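Local atomic coordinates of trehalose monomycolate transport factor A (PDB entry 6T84), a protein that is required for MmpL3-dependent transport of trehalose monomycolate to the mycobacterial cell wall, and for growth and cell elongation. Residues 84-89 with 142-147; 107-112 with 131-136; 126-131 with 173-178. One frame throughout, in Å; residues are numbered along the deposited sequence.

Interaction 1: 84-89 with 142-147; sequences VVVDLR and MWNEQN. With SO4 (sulfate ion), chain C.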
loop_
_atom_site.group_PDB
_atom_site.type_symbol
_atom_site.label_atom_id
_atom_site.label_comp_id
_atom_site.label_asym_id
_atom_site.label_seq_id
_atom_site.Cartn_x
_atom_site.Cartn_y
_atom_site.Cartn_z
ATOM N N VAL A 84 1.153 -14.885 -4.099
ATOM C CA VAL A 84 1.812 -14.679 -2.796
ATOM C C VAL A 84 1.455 -13.293 -2.265
ATOM O O VAL A 84 1.388 -12.324 -3.036
ATOM C CB VAL A 84 3.341 -14.826 -2.957
ATOM C CG1 VAL A 84 4.126 -14.571 -1.634
ATOM C CG2 VAL A 84 3.692 -16.222 -3.486
ATOM N N VAL A 85 1.240 -13.183 -0.950
ATOM C CA VAL A 85 1.043 -11.893 -0.268
ATOM C C VAL A 85 2.233 -11.658 0.643
ATOM O O VAL A 85 2.575 -12.532 1.433
ATOM C CB VAL A 85 -0.260 -11.874 0.554
ATOM C CG1 VAL A 85 -0.362 -10.596 1.441
ATOM C CG2 VAL A 85 -1.433 -11.949 -0.378
ATOM N N VAL A 86 2.848 -10.511 0.505
ATOM C CA VAL A 86 3.834 -10.015 1.484
ATOM C C VAL A 86 3.238 -8.787 2.149
ATOM O O VAL A 86 2.685 -7.909 1.461
ATOM C CB VAL A 86 5.169 -9.687 0.790
ATOM C CG1 VAL A 86 6.216 -9.096 1.817
ATOM C CG2 VAL A 86 5.762 -10.951 0.111
ATOM N N ASP A 87 3.380 -8.698 3.480
ATOM C CA ASP A 87 2.892 -7.564 4.268
ATOM C C ASP A 87 4.062 -7.132 5.147
ATOM O O ASP A 87 4.601 -7.943 5.910
ATOM C CB ASP A 87 1.700 -8.050 5.116
ATOM C CG ASP A 87 1.068 -6.973 5.972
ATOM O OD1 ASP A 87 1.811 -6.381 6.774
ATOM O OD2 ASP A 87 -0.174 -6.765 5.880
ATOM N N LEU A 88 4.460 -5.893 4.992
ATOM C CA LEU A 88 5.596 -5.288 5.718
ATOM C C LEU A 88 5.005 -4.144 6.542
ATOM O O LEU A 88 4.531 -3.157 5.971
ATOM C CB LEU A 88 6.570 -4.752 4.658
ATOM C CG LEU A 88 7.806 -3.979 5.116
ATOM C CD1 LEU A 88 8.719 -4.923 5.907
ATOM C CD2 LEU A 88 8.567 -3.350 3.916
ATOM N N ARG A 89 5.042 -4.244 7.880
ATOM C CA ARG A 89 4.355 -3.257 8.709
ATOM C C ARG A 89 5.203 -2.918 9.925
ATOM O O ARG A 89 6.070 -3.698 10.340
ATOM C CB ARG A 89 2.955 -3.723 9.128
ATOM C CG ARG A 89 2.955 -5.003 9.887
ATOM C CD ARG A 89 1.551 -5.416 10.349
ATOM N NE ARG A 89 0.656 -5.615 9.187
ATOM C CZ ARG A 89 -0.668 -5.498 9.242
ATOM N NH1 ARG A 89 -1.262 -5.267 10.410
ATOM N NH2 ARG A 89 -1.428 -5.649 8.137
ATOM N N MET A 142 2.531 -1.849 4.365
ATOM C CA MET A 142 2.695 -2.014 2.925
ATOM C C MET A 142 2.436 -3.472 2.609
ATOM O O MET A 142 2.924 -4.362 3.320
ATOM C CB MET A 142 4.142 -1.690 2.473
ATOM C CG MET A 142 4.591 -0.314 2.935
ATOM S SD MET A 142 6.204 0.065 2.253
ATOM C CE MET A 142 7.125 0.189 3.756
ATOM N N TRP A 143 1.701 -3.744 1.519
ATOM C CA TRP A 143 1.380 -5.133 1.225
ATOM C C TRP A 143 1.006 -5.236 -0.231
ATOM O O TRP A 143 0.721 -4.234 -0.878
ATOM C CB TRP A 143 0.262 -5.701 2.111
ATOM C CG TRP A 143 -1.154 -5.222 1.760
ATOM C CD1 TRP A 143 -2.100 -5.972 1.102
ATOM C CD2 TRP A 143 -1.779 -3.950 2.063
ATOM N NE1 TRP A 143 -3.276 -5.241 0.992
ATOM C CE2 TRP A 143 -3.105 -4.004 1.549
ATOM C CE3 TRP A 143 -1.356 -2.778 2.737
ATOM C CZ2 TRP A 143 -4.006 -2.949 1.684
ATOM C CZ3 TRP A 143 -2.232 -1.726 2.834
ATOM C CH2 TRP A 143 -3.555 -1.827 2.339
ATOM N N ASN A 144 1.012 -6.452 -0.743
ATOM C CA ASN A 144 0.452 -6.667 -2.064
ATOM C C ASN A 144 -0.696 -7.655 -2.027
ATOM O O ASN A 144 -0.854 -8.468 -1.107
ATOM C CB ASN A 144 1.478 -7.149 -3.056
ATOM C CG ASN A 144 1.845 -8.606 -2.801
ATOM O OD1 ASN A 144 2.553 -8.941 -1.805
ATOM N ND2 ASN A 144 1.364 -9.501 -3.679
ATOM N N GLU A 145 -1.527 -7.534 -3.066
ATOM C CA GLU A 145 -2.552 -8.519 -3.392
ATOM C C GLU A 145 -2.243 -8.986 -4.811
ATOM O O GLU A 145 -1.151 -8.748 -5.327
ATOM C CB GLU A 145 -3.961 -7.941 -3.185
ATOM C CG GLU A 145 -4.109 -7.508 -1.721
ATOM C CD GLU A 145 -5.461 -7.057 -1.279
ATOM O OE1 GLU A 145 -6.464 -7.475 -1.873
ATOM O OE2 GLU A 145 -5.535 -6.312 -0.277
ATOM N N GLN A 146 -3.189 -9.677 -5.461
ATOM C CA GLN A 146 -2.804 -10.330 -6.697
ATOM C C GLN A 146 -2.269 -9.348 -7.740
ATOM O O GLN A 146 -1.230 -9.595 -8.364
ATOM C CB GLN A 146 -3.981 -11.116 -7.256
ATOM C CG GLN A 146 -3.564 -11.900 -8.510
ATOM C CD GLN A 146 -4.622 -12.850 -8.994
ATOM O OE1 GLN A 146 -5.312 -13.473 -8.200
ATOM N NE2 GLN A 146 -4.747 -12.967 -10.311
ATOM N N ASN A 147 -2.984 -8.243 -7.969
ATOM C CA ASN A 147 -2.651 -7.306 -9.023
ATOM C C ASN A 147 -2.343 -5.899 -8.540
ATOM O O ASN A 147 -2.327 -4.960 -9.359
ATOM C CB ASN A 147 -3.854 -7.275 -9.976
ATOM C CG ASN A 147 -4.049 -8.592 -10.664
ATOM O OD1 ASN A 147 -3.161 -9.022 -11.370
ATOM N ND2 ASN A 147 -5.217 -9.229 -10.463
HETATM S S SO4 C . -8.207 -7.062 -9.726
HETATM O O1 SO4 C . -7.259 -7.994 -9.092
HETATM O O2 SO4 C . -8.850 -7.737 -10.858
HETATM O O3 SO4 C . -9.236 -6.654 -8.767
HETATM O O4 SO4 C . -7.601 -5.910 -10.294
#
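With CG set between its backbone N and carbonyl carbon (chi1 74°), N144 swings its amide across to the backbone of V84 and V86 and shows how a side chain can carry on a strand pairing where the main chains part. Its OD1 accepts the N-H of V86 at 2.8 Å from V86 N, along an almost straight bond, while its ND2 donates a hydrogen bond to V84 O at 2.9 Å, a bond lying in the carbonyl plane of V84. A further bond from N144 ND2 to E145 O, meeting that oxygen from above its carbonyl plane, uses the amide a third time and helps fix its rotation. Beyond it the pairing is regular and antiparallel. N144 N donates to V86 O at 3.1 Å; at the hydrogen-bonded pair L88–M142, L88 N reaches M142 O at 2.7 Å and M142 N returns a bond to L88 O. The side chains of this pair run alongside each other, L88 CD2 touching M142 CE at 3.8 Å. D87 and W143, the adjoining non-hydrogen-bonded pair, project from the other face of the sheet. There R89 grips the D87 carboxylate side-on: NE bonds OD1 at 2.8 Å and NH2 bonds OD2, so both oxygens are engaged. The W143 indole turns its NE1 edge to E145 OE2. At the far end N147 ND2 holds a sulfate ion, probably from the crystallisation liquor, which W148 also binds. The two strands are neighbours inside the large antiparallel sheet of this probably cytoplasmic domain: strand 110-114 flanks 86-90, strand 148-153 flanks 141-144, and helix 159-175 lies against L88 and M142 through F172.

Interaction 2: 107-112 with 131-136; sequences IGPRMV and FAHTAP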
loop_
_atom_site.group_PDB
_atom_site.type_symbol
_atom_site.label_atom_id
_atom_site.label_comp_id
_atom_site.label_asym_id
_atom_site.label_seq_id
_atom_site.Cartn_x
_atom_site.Cartn_y
_atom_site.Cartn_z
ATOM N N ILE A 107 12.632 -6.801 10.387
ATOM C CA ILE A 107 13.677 -6.013 9.727
ATOM C C ILE A 107 13.586 -4.603 10.276
ATOM O O ILE A 107 12.699 -3.834 9.886
ATOM C CB ILE A 107 13.579 -5.977 8.195
ATOM C CG1 ILE A 107 13.395 -7.361 7.583
ATOM C CG2 ILE A 107 14.829 -5.258 7.611
ATOM C CD1 ILE A 107 13.135 -7.310 6.034
ATOM N N GLY A 108 14.518 -4.235 11.124
ATOM C CA GLY A 108 14.522 -2.872 11.592
ATOM C C GLY A 108 13.249 -2.504 12.315
ATOM O O GLY A 108 12.815 -3.171 13.260
ATOM N N PRO A 109 12.621 -1.413 11.873
ATOM C CA PRO A 109 11.415 -0.931 12.528
ATOM C C PRO A 109 10.194 -1.733 12.134
ATOM O O PRO A 109 9.084 -1.388 12.574
ATOM C CB PRO A 109 11.312 0.508 11.976
ATOM C CG PRO A 109 11.864 0.394 10.590
ATOM C CD PRO A 109 13.034 -0.550 10.740
ATOM N N ARG A 110 10.351 -2.746 11.243
ATOM C CA ARG A 110 9.212 -3.444 10.621
ATOM C C ARG A 110 9.255 -4.949 10.874
ATOM O O ARG A 110 10.281 -5.540 11.266
ATOM C CB ARG A 110 9.205 -3.152 9.097
ATOM C CG ARG A 110 8.750 -1.727 8.777
ATOM C CD ARG A 110 9.156 -1.232 7.421
ATOM N NE ARG A 110 8.398 -0.039 7.121
ATOM C CZ ARG A 110 8.846 1.188 7.094
ATOM N NH1 ARG A 110 10.143 1.450 7.287
ATOM N NH2 ARG A 110 7.995 2.149 6.847
ATOM N N MET A 111 8.107 -5.586 10.583
ATOM C CA MET A 111 7.960 -7.026 10.547
ATOM C C MET A 111 7.429 -7.417 9.181
ATOM O O MET A 111 6.636 -6.680 8.590
ATOM C CB MET A 111 6.959 -7.485 11.632
ATOM C CG MET A 111 7.361 -7.095 13.045
ATOM S SD MET A 111 8.562 -8.307 13.589
ATOM C CE MET A 111 9.030 -7.638 15.216
ATOM N N VAL A 112 7.895 -8.554 8.675
ATOM C CA VAL A 112 7.467 -9.102 7.393
ATOM C C VAL A 112 6.599 -10.323 7.650
ATOM O O VAL A 112 7.016 -11.234 8.377
ATOM C CB VAL A 112 8.675 -9.514 6.530
ATOM C CG1 VAL A 112 8.188 -9.974 5.156
ATOM C CG2 VAL A 112 9.686 -8.364 6.426
ATOM N N PHE A 131 15.468 -1.120 2.220
ATOM C CA PHE A 131 14.177 -0.449 2.120
ATOM C C PHE A 131 13.422 -0.439 3.460
ATOM O O PHE A 131 12.813 0.572 3.830
ATOM C CB PHE A 131 13.369 -1.156 1.023
ATOM C CG PHE A 131 11.967 -0.609 0.844
ATOM C CD1 PHE A 131 11.754 0.635 0.269
ATOM C CD2 PHE A 131 10.893 -1.337 1.281
ATOM C CE1 PHE A 131 10.450 1.149 0.132
ATOM C CE2 PHE A 131 9.585 -0.837 1.146
ATOM C CZ PHE A 131 9.376 0.396 0.552
ATOM N N ALA A 132 13.370 -1.573 4.144
ATOM C CA ALA A 132 12.628 -1.615 5.409
ATOM C C ALA A 132 13.193 -0.639 6.438
ATOM O O ALA A 132 12.460 -0.145 7.302
ATOM C CB ALA A 132 12.642 -3.016 6.004
ATOM N N HIS A 133 14.496 -0.401 6.367
ATOM C CA HIS A 133 15.106 0.609 7.247
ATOM C C HIS A 133 14.952 2.039 6.723
ATOM O O HIS A 133 14.927 2.985 7.536
ATOM C CB HIS A 133 16.619 0.297 7.376
ATOM C CG HIS A 133 16.899 -0.810 8.322
ATOM N ND1 HIS A 133 17.120 -2.122 7.974
ATOM C CD2 HIS A 133 17.074 -0.750 9.657
ATOM C CE1 HIS A 133 17.403 -2.823 9.065
ATOM N NE2 HIS A 133 17.393 -2.001 10.091
ATOM N N THR A 134 14.908 2.261 5.394
ATOM C CA THR A 134 14.895 3.627 4.862
ATOM C C THR A 134 13.507 4.188 4.601
ATOM O O THR A 134 13.333 5.408 4.627
ATOM C CB THR A 134 15.709 3.746 3.565
ATOM O OG1 THR A 134 15.199 2.856 2.590
ATOM C CG2 THR A 134 17.180 3.367 3.771
ATOM N N ALA A 135 12.514 3.342 4.358
ATOM C CA ALA A 135 11.182 3.856 4.069
ATOM C C ALA A 135 10.672 4.659 5.254
ATOM O O ALA A 135 10.865 4.251 6.405
ATOM C CB ALA A 135 10.247 2.672 3.752
ATOM N N PRO A 136 9.966 5.761 5.015
ATOM C CA PRO A 136 9.491 6.596 6.134
ATOM C C PRO A 136 8.540 5.850 7.064
ATOM O O PRO A 136 7.784 4.965 6.647
ATOM C CB PRO A 136 8.768 7.771 5.431
ATOM C CG PRO A 136 8.388 7.212 4.087
ATOM C CD PRO A 136 9.529 6.243 3.696
#
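R110 reaches from its strand to the end of helix 126-134 and bonds one backbone carbonyl in the last helical turn and two in the chain just beyond, an example of a guanidinium group holding a chain as it leaves a helix. NH1 donates twice, to A132 O at 2.8 Å and to A135 O at 3.0 Å, while NH2 donates to P136 O at 2.8 Å and also to A139 O. The oxygens of A132, A135 and P136 lie near the guanidinium plane, yet each is approached from above its own carbonyl plane, and the A135 methyl group sits over one face of the guanidinium. The C-terminal end of the helix dipole lies close by and would probably favour the positive group. Beside this polar grip, the methyl CG2 of I107 packs on A132 CB at 3.5 Å, and P109 sets CG against A132 O at 3.4 Å. The H133 imidazole lies against the turn, its NE2 3.4 Å from G108 CA, while its ND1 is hydrogen-bonded to V129 O one helical turn back. What positions R110 is partly its extended chain from CG to NE and partly the hairpin behind it. I107 to R110 form a type II' beta turn, with G108 at positive phi (60°), closed by a bond from R110 N to I107 O at 2.9 Å and one from I107 N to R110 O. The turn joins strand 102-107, at one edge of the large sheet, to strand 110-114; strand 86-90 lies next inward, touching R110 through L88, and the chain leaving helix 126-134 leads on to strand 141-144.

Interaction 3: 126-131 with 173-178; sequences RRMVTF and NDLLRV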
loop_
_atom_site.group_PDB
_atom_site.type_symbol
_atom_site.label_atom_id
_atom_site.label_comp_id
_atom_site.label_asym_id
_atom_site.label_seq_id
_atom_site.Cartn_x
_atom_site.Cartn_y
_atom_site.Cartn_z
ATOM N N ARG A 126 19.094 -7.976 0.206
ATOM C CA ARG A 126 19.714 -6.747 0.707
ATOM C C ARG A 126 18.887 -5.507 0.353
ATOM O O ARG A 126 18.773 -4.563 1.151
ATOM C CB ARG A 126 21.135 -6.675 0.099
ATOM C CG ARG A 126 22.002 -5.539 0.493
ATOM C CD ARG A 126 23.403 -5.811 -0.081
ATOM N NE ARG A 126 23.478 -5.641 -1.532
ATOM C CZ ARG A 126 24.545 -5.945 -2.273
ATOM N NH1 ARG A 126 25.632 -6.459 -1.718
ATOM N NH2 ARG A 126 24.521 -5.743 -3.580
ATOM N N ARG A 127 18.293 -5.479 -0.855
ATOM C CA ARG A 127 17.532 -4.299 -1.220
ATOM C C ARG A 127 16.295 -4.178 -0.359
ATOM O O ARG A 127 15.911 -3.056 0.030
ATOM C CB ARG A 127 17.156 -4.358 -2.691
ATOM C CG ARG A 127 18.344 -4.138 -3.648
ATOM C CD ARG A 127 17.845 -4.189 -5.114
ATOM N NE ARG A 127 16.688 -3.314 -5.343
ATOM C CZ ARG A 127 15.819 -3.447 -6.347
ATOM N NH1 ARG A 127 15.964 -4.432 -7.222
ATOM N NH2 ARG A 127 14.796 -2.603 -6.473
ATOM N N MET A 128 15.673 -5.314 -0.021
ATOM C CA MET A 128 14.520 -5.261 0.877
ATOM C C MET A 128 14.939 -4.836 2.275
ATOM O O MET A 128 14.216 -4.103 2.961
ATOM C CB MET A 128 13.832 -6.613 0.925
ATOM C CG MET A 128 12.561 -6.601 1.784
ATOM S SD MET A 128 11.167 -5.627 1.123
ATOM C CE MET A 128 10.511 -6.875 -0.022
ATOM N N VAL A 129 16.068 -5.354 2.767
ATOM C CA VAL A 129 16.519 -4.945 4.104
ATOM C C VAL A 129 16.765 -3.440 4.135
ATOM O O VAL A 129 16.312 -2.743 5.059
ATOM C CB VAL A 129 17.780 -5.738 4.508
ATOM C CG1 VAL A 129 18.383 -5.161 5.812
ATOM C CG2 VAL A 129 17.396 -7.211 4.715
ATOM N N THR A 130 17.495 -2.918 3.140
ATOM C CA THR A 130 17.723 -1.478 3.145
ATOM C C THR A 130 16.400 -0.722 3.107
ATOM O O THR A 130 16.211 0.224 3.874
ATOM C CB THR A 130 18.636 -1.088 1.976
ATOM O OG1 THR A 130 19.871 -1.808 2.106
ATOM C CG2 THR A 130 18.929 0.424 1.917
ATOM N N PHE A 131 15.468 -1.120 2.220
ATOM C CA PHE A 131 14.177 -0.449 2.120
ATOM C C PHE A 131 13.422 -0.439 3.460
ATOM O O PHE A 131 12.813 0.572 3.830
ATOM C CB PHE A 131 13.369 -1.156 1.023
ATOM C CG PHE A 131 11.967 -0.609 0.844
ATOM C CD1 PHE A 131 11.754 0.635 0.269
ATOM C CD2 PHE A 131 10.893 -1.337 1.281
ATOM C CE1 PHE A 131 10.450 1.149 0.132
ATOM C CE2 PHE A 131 9.585 -0.837 1.146
ATOM C CZ PHE A 131 9.376 0.396 0.552
ATOM N N ASN A 173 6.769 -2.073 -4.747
ATOM C CA ASN A 173 6.318 -2.859 -5.887
ATOM C C ASN A 173 7.485 -3.420 -6.679
ATOM O O ASN A 173 7.475 -4.595 -7.078
ATOM C CB ASN A 173 5.448 -1.935 -6.751
ATOM C CG ASN A 173 4.848 -2.674 -7.905
ATOM O OD1 ASN A 173 4.072 -3.614 -7.719
ATOM N ND2 ASN A 173 5.225 -2.279 -9.103
ATOM N N ASP A 174 8.520 -2.605 -6.900
ATOM C CA ASP A 174 9.706 -3.089 -7.621
ATOM C C ASP A 174 10.334 -4.276 -6.888
ATOM O O ASP A 174 10.724 -5.269 -7.516
ATOM C CB ASP A 174 10.746 -1.968 -7.774
ATOM C CG ASP A 174 10.393 -0.972 -8.880
ATOM O OD1 ASP A 174 9.453 -1.255 -9.664
ATOM O OD2 ASP A 174 11.045 0.101 -8.962
ATOM N N LEU A 175 10.394 -4.215 -5.564
ATOM C CA LEU A 175 11.026 -5.278 -4.800
ATOM C C LEU A 175 10.208 -6.558 -4.848
ATOM O O LEU A 175 10.778 -7.649 -4.733
ATOM C CB LEU A 175 11.233 -4.815 -3.355
ATOM C CG LEU A 175 12.250 -3.695 -3.118
ATOM C CD1 LEU A 175 12.003 -3.011 -1.763
ATOM C CD2 LEU A 175 13.665 -4.298 -3.128
ATOM N N LEU A 176 8.892 -6.456 -5.044
ATOM C CA LEU A 176 8.009 -7.617 -5.102
ATOM C C LEU A 176 7.839 -8.150 -6.518
ATOM O O LEU A 176 7.073 -9.114 -6.723
ATOM C CB LEU A 176 6.603 -7.278 -4.523
ATOM C CG LEU A 176 6.627 -6.899 -3.017
ATOM C CD1 LEU A 176 5.145 -6.805 -2.632
ATOM C CD2 LEU A 176 7.381 -7.967 -2.185
ATOM N N ARG A 177 8.551 -7.579 -7.497
ATOM C CA ARG A 177 8.461 -8.112 -8.863
ATOM C C ARG A 177 8.895 -9.573 -8.946
ATOM O O ARG A 177 8.459 -10.286 -9.867
ATOM C CB ARG A 177 9.280 -7.272 -9.848
ATOM C CG ARG A 177 8.619 -5.990 -10.319
ATOM C CD ARG A 177 9.599 -5.128 -11.125
ATOM N NE ARG A 177 10.475 -5.965 -11.942
ATOM C CZ ARG A 177 11.736 -5.660 -12.235
ATOM N NH1 ARG A 177 12.267 -4.535 -11.771
ATOM N NH2 ARG A 177 12.468 -6.483 -12.981
ATOM N N VAL A 178 9.732 -10.029 -7.992
ATOM C CA VAL A 178 10.239 -11.411 -7.918
ATOM C C VAL A 178 9.206 -12.420 -7.433
ATOM O O VAL A 178 9.449 -13.628 -7.530
ATOM C CB VAL A 178 11.556 -11.494 -7.104
ATOM C CG1 VAL A 178 12.587 -10.530 -7.695
ATOM C CG2 VAL A 178 11.291 -11.219 -5.649
HETATM O O HOH W 1 13.530 -6.088 -8.448
#
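L175 wedges into the side of helix 126-134 between R127, M128 and F131, a case of helix-to-helix packing in which one leucine of the last turn of helix 159-175 carries most of the contact. Both helices belong to the atypical fold of this domain, in which helices pack on a large antiparallel sheet. The apolar contacts divide between the two branches of this leucine, whose CG stands anti to the carbonyl carbon (chi1 -68°), which aims the fork at helix 126-134. CD1 meets the base of the F131 side chain, 3.5 Å from F131 CG and almost as near to F131 CB, and it also approaches the sulfur of M128. CD2 goes the other way, to R127 CB at 3.5 Å. M128 is bent at its last two torsions, chi2 68° and chi3 82°, and this carries its methyl CE to L175 CB at 4.0 Å and to L176 CD2 at the same distance. L176 also touches V86 and N144 of the sheet, and M128 touches F172, about one turn earlier in helix 159-175.

The polar part is looser and nearer solvent. No direct hydrogen bond joins the two segments. The R127 chain, bent at chi3, lays one face of its guanidinium over L175 CD2, which sits toward the rim of the group, so a charged residue shields an apolar branch. D174 is close, but its carboxylate and the guanidinium do not touch; their attraction is probably only long-range. At the start of helix 126-134, the backbone N-H of M128 is bonded by OD1 of D125, just before it. One water links the helices: it donates to D174 O at 3.1 Å and accepts a weak bond from R127 NH1 at 3.2 Å.

In the fold
The three contacts differ in burial: interactions 1 and 3 are buried, interaction 2 only partly. Interaction 1 lies nearer the centre of the chain than the others and consists mainly of strand pairing. Interaction 2 lies toward the sheet's edge and relies on one arginine bonding backbone carbonyls. Interaction 3 has a largely buried apolar contact without direct hydrogen bonds, bordered by the exposed R127 and the partly exposed D174. Interactions 2 and 3 both use helix 126-134 and share F131, whose ring also meets L88 and M142 of interaction 1. R89 O and M111 N probably bond interaction 1 to interaction 2, whose segments fall inside the loop that interaction 1 closes.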